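Local coordinates for protein beta-n-acetylhexosaminidase (Streptococcus pneumoniae, PDB 4AZH) that hydrolyses terminal beta-linked N-acetylhexosamine residues, probably removing N-acetylglucosamine from the non-reducing ends of glycans as a family 20 glycoside hydrolase, at residues 18-23 against 82-87; 30-35 against 106-111. All blocks are in the same frame, centred on the assembly; numbering follows the deposited sequence.

In the fold
Both interactions belong to the TIM-barrel catalytic domain of this family 20 glycoside hydrolase, and each engages the first beta-alpha unit: interaction 1 uses the loop that leads from strand 11-17 into helix 25-38, interaction 2 the helix itself. Their centres lie 24 Å apart, although the nearest atoms come within about 4 Å without touching. Interaction 1 reaches the active site directly, since Arg20 binds the inhibitor N-acetylglucosaminono-1,5-lactone oxime. Interaction 2 touches no ligand and joins two outer elements of the barrel. Along the chain the four segments alternate, so the two contacts cross in sequence.

Interaction 1: residues 18-23 against 82-87; sequences AGRKYF and KAYYDD. With LOG (N-acetylglucosaminono-1,5-lactone (Z)-oxime), chain E.
Running in much the same direction, 24° apart over their touching parts, the loop 18-23 faces the end of helix 70-84 and the turn after it, with Arg20 beside Tyr85 and Tyr22 beside Asp87. Tyr85 leaves the helical conformation, and an inverse gamma turn centred on Asp86 carries the chain to Asp87. The one direct hydrogen bond between the segments runs from Tyr22 N to Asp87 OD2, 2.9 Å long and nearly straight at 169°; it meets the oxygen on its anti side, tilted out of the carboxylate plane.

Two waters enlarge this polar patch. One donates to both Asp87 OD2 and Tyr22 O; the other donates to Asp87 OD1, which also accepts from Asn89 N. Lys21 crosses Asp87 at a slant, its CG 3.7 Å from Asp87 OD2, and bends only at its end. NZ stays 4.5 Å from Asp87 OD2, too far for a salt bridge. Its ammonium bonds the carbonyls of Pro334 and Ala336 and gives weak bonds to both waters.

Arg20 illustrates how a scaffold contact can run straight into a substrate pocket. Its CG lies 3.3 Å from Tyr84 OH, while Tyr84 CE2 approaches Arg20 O at 3.5 Å. Extended from CG to NE, the arginine carries its guanidinium past the phenol, their planes 48° apart, to the inhibitor. There NH2 donates to O3 of the ligand at 2.7 Å, and NH1 adds weak bonds to O3 and O4. Salt bridges from NH1 to Asp17 and from NE to Asp50 hold the group's orientation.

Arg53 hydrogen-bonds the carbonyls of both Arg20 and Tyr85. The loop follows strand 11-17, first of the TIM barrel, at the C-terminal strand ends where barrel active sites sit, and the end of helix 70-84 backs it.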
loop_
_atom_site.group_PDB
_atom_site.type_symbol
_atom_site.label_atom_id
_atom_site.label_comp_id
_atom_site.label_asym_id
_atom_site.label_seq_id
_atom_site.Cartn_x
_atom_site.Cartn_y
_atom_site.Cartn_z
ATOM N N ALA A 18 -5.068 7.000 1.244
ATOM C CA ALA A 18 -6.499 7.221 1.516
ATOM C C ALA A 18 -6.696 7.313 3.000
ATOM O O ALA A 18 -7.760 7.024 3.505
ATOM C CB ALA A 18 -7.356 6.094 0.931
ATOM N N GLY A 19 -5.631 7.672 3.700
ATOM C CA GLY A 19 -5.659 7.865 5.129
ATOM C C GLY A 19 -5.803 9.345 5.421
ATOM O O GLY A 19 -6.652 9.750 6.216
ATOM N N ARG A 20 -4.967 10.165 4.804
ATOM C CA ARG A 20 -5.077 11.588 5.044
ATOM C C ARG A 20 -6.352 12.127 4.375
ATOM O O ARG A 20 -7.022 13.014 4.927
ATOM C CB ARG A 20 -3.832 12.352 4.560
ATOM C CG ARG A 20 -2.532 12.052 5.302
ATOM C CD ARG A 20 -1.398 12.954 4.801
ATOM N NE ARG A 20 -0.142 12.877 5.577
ATOM C CZ ARG A 20 0.922 12.169 5.211
ATOM N NH1 ARG A 20 0.879 11.402 4.109
ATOM N NH2 ARG A 20 2.022 12.197 5.955
ATOM N N LYS A 21 -6.705 11.548 3.224
ATOM C CA LYS A 21 -7.720 12.086 2.329
ATOM C C LYS A 21 -8.710 10.984 1.944
ATOM O O LYS A 21 -8.313 9.826 1.798
ATOM C CB LYS A 21 -7.027 12.671 1.076
ATOM C CG LYS A 21 -7.979 13.294 0.069
ATOM C CD LYS A 21 -7.268 14.015 -1.060
ATOM C CE LYS A 21 -8.303 14.557 -2.049
ATOM N NZ LYS A 21 -8.884 15.834 -1.575
ATOM N N TYR A 22 -9.993 11.344 1.774
ATOM C CA TYR A 22 -11.027 10.374 1.436
ATOM C C TYR A 22 -11.075 10.095 -0.079
ATOM O O TYR A 22 -10.925 11.017 -0.916
ATOM C CB TYR A 22 -12.387 10.839 1.992
ATOM C CG TYR A 22 -13.545 9.918 1.650
ATOM C CD1 TYR A 22 -14.252 10.071 0.460
ATOM C CD2 TYR A 22 -13.902 8.883 2.492
ATOM C CE1 TYR A 22 -15.285 9.204 0.120
ATOM C CE2 TYR A 22 -14.938 8.020 2.183
ATOM C CZ TYR A 22 -15.637 8.183 0.990
ATOM O OH TYR A 22 -16.672 7.309 0.661
ATOM N N PHE A 23 -11.254 8.831 -0.436
ATOM C CA PHE A 23 -11.471 8.413 -1.825
ATOM C C PHE A 23 -12.726 7.562 -1.845
ATOM O O PHE A 23 -12.900 6.720 -0.961
ATOM C CB PHE A 23 -10.316 7.558 -2.366
ATOM C CG PHE A 23 -9.057 8.328 -2.632
ATOM C CD1 PHE A 23 -8.245 8.754 -1.587
ATOM C CD2 PHE A 23 -8.678 8.619 -3.925
ATOM C CE1 PHE A 23 -7.079 9.472 -1.838
ATOM C CE2 PHE A 23 -7.510 9.329 -4.182
ATOM C CZ PHE A 23 -6.705 9.750 -3.133
ATOM N N LYS A 82 -12.166 13.383 11.636
ATOM C CA LYS A 82 -12.661 14.721 11.318
ATOM C C LYS A 82 -11.799 15.822 11.914
ATOM O O LYS A 82 -11.595 16.849 11.275
ATOM C CB LYS A 82 -14.105 14.872 11.767
ATOM C CG LYS A 82 -15.056 14.330 10.725
ATOM C CD LYS A 82 -16.513 14.604 11.068
ATOM C CE LYS A 82 -17.407 14.109 9.949
ATOM N NZ LYS A 82 -18.803 14.212 10.434
ATOM N N ALA A 83 -11.249 15.584 13.101
ATOM C CA ALA A 83 -10.415 16.567 13.779
ATOM C C ALA A 83 -9.090 16.721 13.062
ATOM O O ALA A 83 -8.500 17.797 13.085
ATOM C CB ALA A 83 -10.168 16.164 15.219
ATOM N N TYR A 84 -8.600 15.629 12.464
ATOM C CA TYR A 84 -7.426 15.719 11.611
ATOM C C TYR A 84 -7.757 16.468 10.322
ATOM O O TYR A 84 -7.022 17.355 9.917
ATOM C CB TYR A 84 -6.866 14.346 11.285
ATOM C CG TYR A 84 -5.908 14.428 10.147
ATOM C CD1 TYR A 84 -4.696 15.096 10.297
ATOM C CD2 TYR A 84 -6.222 13.879 8.885
ATOM C CE1 TYR A 84 -3.815 15.205 9.254
ATOM C CE2 TYR A 84 -5.329 13.981 7.826
ATOM C CZ TYR A 84 -4.126 14.637 8.021
ATOM O OH TYR A 84 -3.207 14.759 7.000
ATOM N N TYR A 85 -8.850 16.100 9.669
ATOM C CA TYR A 85 -9.274 16.773 8.449
ATOM C C TYR A 85 -10.695 16.319 8.132
ATOM O O TYR A 85 -10.926 15.163 7.816
ATOM C CB TYR A 85 -8.316 16.507 7.255
ATOM C CG TYR A 85 -8.837 17.060 5.933
ATOM C CD1 TYR A 85 -9.134 18.434 5.777
ATOM C CD2 TYR A 85 -9.054 16.217 4.844
ATOM C CE1 TYR A 85 -9.646 18.926 4.576
ATOM C CE2 TYR A 85 -9.534 16.701 3.636
ATOM C CZ TYR A 85 -9.826 18.051 3.500
ATOM O OH TYR A 85 -10.314 18.502 2.287
ATOM N N ASP A 86 -11.637 17.248 8.251
ATOM C CA ASP A 86 -13.049 17.000 8.002
ATOM C C ASP A 86 -13.281 17.130 6.516
ATOM O O ASP A 86 -13.752 18.155 6.037
ATOM C CB ASP A 86 -13.925 18.001 8.792
ATOM C CG ASP A 86 -15.406 17.665 8.738
ATOM O OD1 ASP A 86 -15.813 16.673 8.117
ATOM O OD2 ASP A 86 -16.184 18.394 9.349
ATOM N N ASP A 87 -12.925 16.073 5.795
ATOM C CA ASP A 87 -12.995 16.032 4.342
ATOM C C ASP A 87 -14.453 16.122 3.846
ATOM O O ASP A 87 -15.240 15.231 4.114
ATOM C CB ASP A 87 -12.347 14.727 3.851
ATOM C CG ASP A 87 -12.037 14.741 2.359
ATOM O OD1 ASP A 87 -12.762 15.404 1.602
ATOM O OD2 ASP A 87 -11.055 14.078 1.930
HETATM C C2 LOG E . 5.882 10.133 4.694
HETATM C C3 LOG E . 4.495 10.209 4.057
HETATM C C4 LOG E . 4.405 11.506 3.284
HETATM C C5 LOG E . 5.446 11.452 2.174
HETATM C C6 LOG E . 5.249 12.650 1.221
HETATM C C7 LOG E . 6.664 7.899 3.939
HETATM C C8 LOG E . 6.865 6.429 4.300
HETATM N N2 LOG E . 6.220 8.711 4.947
HETATM O O1 LOG E . 9.080 11.100 3.631
HETATM O O3 LOG E . 3.409 10.090 5.072
HETATM O O4 LOG E . 3.145 11.612 2.673
HETATM O O5 LOG E . 6.714 11.478 2.741
HETATM O O6 LOG E . 5.658 13.853 1.827
HETATM C C1 LOG E . 6.908 10.723 3.887
HETATM O O7 LOG E . 6.952 8.293 2.808
HETATM N N1 LOG E . 8.099 10.557 4.365
HETATM O O HOH W 1 -11.119 13.886 -0.715
HETATM O O HOH W 2 -10.990 17.062 0.470
#

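Interaction 2: residues 30-35 against 106-111; sequences RIVDKA and KSKDIG
Lys108 and Ile110 reach from the turn after helix 95-107 to the side of helix 25-38, one to a carboxylate and the other to the backbone and apolar side chains of Val32 and Ala35. Ile110 can be followed outward. Its CB points toward the helix, and a chi1 of -62° sets CG1 beside the backbone N. CG1 comes 4.0 Å from Val32 O. At the tip, CD1 lies 3.9 Å from Ala35 C and 4.1 Å from Ala35 CB, so the branch spans one turn of the helix. Ala105 of helix 95-107 also packs against Ile110.

Lys108 passes Val32 CG2 with CD and then crosses Asp33, where CE lies 3.5 Å from OD1 in the conformer described. The bend at chi4 leaves NZ in a long salt bridge, 3.8 Å from Asp33 OD1; a second Asp33 conformer was modelled, so this pairing is uncertain. Each polar end has a stronger partner nearby: in the same conformer Asp33 OD1 is hydrogen-bonded to Tyr104 OH, and Lys108 NZ to Asn363 OD1.

The turn that presents these residues is a Schellman motif: Asp109, with positive phi, occupies the C-prime position, and Ile110 N and Asp109 N return to the carbonyls of Ala105 and Lys106. It ends helix 95-107 just before strand 111-118, a helix-to-strand junction of the beta/alpha barrel, held here against a neighbouring helix of the outer layer.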
loop_
_atom_site.group_PDB
_atom_site.type_symbol
_atom_site.label_atom_id
_atom_site.label_comp_id
_atom_site.label_asym_id
_atom_site.label_seq_id
_atom_site.Cartn_x
_atom_site.Cartn_y
_atom_site.Cartn_z
ATOM N N ARG A 30 -11.584 2.840 -10.112
ATOM C CA ARG A 30 -10.956 3.353 -11.315
ATOM C C ARG A 30 -9.432 3.245 -11.207
ATOM O O ARG A 30 -8.753 2.937 -12.191
ATOM C CB ARG A 30 -11.430 4.781 -11.636
ATOM C CG ARG A 30 -12.926 4.860 -11.995
ATOM C CD ARG A 30 -13.401 6.284 -12.298
ATOM N NE ARG A 30 -12.618 6.883 -13.377
ATOM C CZ ARG A 30 -12.778 6.642 -14.684
ATOM N NH1 ARG A 30 -13.713 5.794 -15.118
ATOM N NH2 ARG A 30 -11.989 7.255 -15.563
ATOM N N ILE A 31 -8.887 3.487 -10.020
ATOM C CA ILE A 31 -7.442 3.256 -9.803
ATOM C C ILE A 31 -7.073 1.787 -10.063
ATOM O O ILE A 31 -6.111 1.515 -10.804
ATOM C CB ILE A 31 -6.960 3.745 -8.432
ATOM C CG1 ILE A 31 -6.905 5.270 -8.456
ATOM C CG2 ILE A 31 -5.588 3.177 -8.081
ATOM C CD1 ILE A 31 -7.066 5.904 -7.095
ATOM N N VAL A 32 -7.853 0.842 -9.517
ATOM C CA VAL A 32 -7.533 -0.563 -9.798
ATOM C C VAL A 32 -7.652 -0.955 -11.266
ATOM O O VAL A 32 -6.842 -1.761 -11.752
ATOM C CB VAL A 32 -8.125 -1.648 -8.849
ATOM C CG1 VAL A 32 -8.908 -1.100 -7.688
ATOM C CG2 VAL A 32 -8.825 -2.761 -9.629
ATOM N N ASP A 33 -8.652 -0.373 -11.938
ATOM C CA ASP A 33 -8.869 -0.542 -13.371
ATOM C C ASP A 33 -7.602 -0.188 -14.097
ATOM O O ASP A 33 -7.031 -1.004 -14.820
ATOM C CB ASP A 33 -9.972 0.408 -13.870
ATOM C CG ASP A 33 -11.335 -0.119 -13.615
ATOM O OD1 ASP A 33 -11.430 -1.293 -13.200
ATOM O OD2 ASP A 33 -12.308 0.639 -13.832
ATOM N N LYS A 34 -7.185 1.053 -13.889
ATOM C CA LYS A 34 -6.008 1.619 -14.541
ATOM C C LYS A 34 -4.776 0.835 -14.133
ATOM O O LYS A 34 -3.933 0.530 -14.966
ATOM C CB LYS A 34 -5.829 3.101 -14.204
ATOM C CG LYS A 34 -4.792 3.799 -15.068
ATOM C CD LYS A 34 -5.253 3.824 -16.522
ATOM C CE LYS A 34 -4.317 4.676 -17.368
ATOM N NZ LYS A 34 -4.694 4.689 -18.814
ATOM N N ALA A 35 -4.686 0.468 -12.861
ATOM C CA ALA A 35 -3.621 -0.471 -12.445
ATOM C C ALA A 35 -3.618 -1.775 -13.262
ATOM O O ALA A 35 -2.557 -2.252 -13.646
ATOM C CB ALA A 35 -3.731 -0.778 -10.973
ATOM N N LYS A 106 -9.547 -8.502 -7.232
ATOM C CA LYS A 106 -9.251 -9.928 -7.478
ATOM C C LYS A 106 -9.679 -10.371 -8.888
ATOM O O LYS A 106 -8.935 -11.099 -9.556
ATOM C CB LYS A 106 -9.885 -10.842 -6.416
ATOM C CG LYS A 106 -9.428 -12.304 -6.478
ATOM C CD LYS A 106 -10.140 -13.147 -5.425
ATOM C CE LYS A 106 -9.741 -14.612 -5.538
ATOM N NZ LYS A 106 -10.399 -15.494 -4.513
ATOM N N SER A 107 -10.845 -9.884 -9.345
ATOM C CA SER A 107 -11.360 -10.195 -10.680
ATOM C C SER A 107 -10.466 -9.681 -11.787
ATOM O O SER A 107 -10.564 -10.134 -12.919
ATOM C CB SER A 107 -12.754 -9.615 -10.895
ATOM O OG SER A 107 -12.662 -8.224 -11.145
ATOM N N LYS A 108 -9.607 -8.728 -11.463
ATOM C CA LYS A 108 -8.691 -8.181 -12.441
ATOM C C LYS A 108 -7.224 -8.554 -12.168
ATOM O O LYS A 108 -6.316 -7.894 -12.680
ATOM C CB LYS A 108 -8.888 -6.672 -12.511
ATOM C CG LYS A 108 -10.024 -6.279 -13.443
ATOM C CD LYS A 108 -10.584 -4.924 -13.097
ATOM C CE LYS A 108 -11.897 -4.718 -13.813
ATOM N NZ LYS A 108 -11.674 -4.484 -15.256
ATOM N N ASP A 109 -7.001 -9.611 -11.383
ATOM C CA ASP A 109 -5.641 -10.041 -10.967
ATOM C C ASP A 109 -4.807 -8.926 -10.319
ATOM O O ASP A 109 -3.608 -8.835 -10.572
ATOM C CB ASP A 109 -4.838 -10.599 -12.151
ATOM C CG ASP A 109 -5.334 -11.952 -12.624
ATOM O OD1 ASP A 109 -5.593 -12.839 -11.778
ATOM O OD2 ASP A 109 -5.449 -12.116 -13.856
ATOM N N ILE A 110 -5.456 -8.080 -9.522
ATOM C CA ILE A 110 -4.805 -7.025 -8.746
ATOM C C ILE A 110 -5.027 -7.355 -7.276
ATOM O O ILE A 110 -6.179 -7.467 -6.825
ATOM C CB ILE A 110 -5.437 -5.638 -9.031
ATOM C CG1 ILE A 110 -5.279 -5.243 -10.509
ATOM C CG2 ILE A 110 -4.872 -4.567 -8.110
ATOM C CD1 ILE A 110 -3.859 -4.863 -10.942
ATOM N N GLY A 111 -3.934 -7.515 -6.530
ATOM C CA GLY A 111 -4.021 -7.603 -5.070
ATOM C C GLY A 111 -4.214 -6.222 -4.428
ATOM O O GLY A 111 -3.777 -5.187 -4.971
#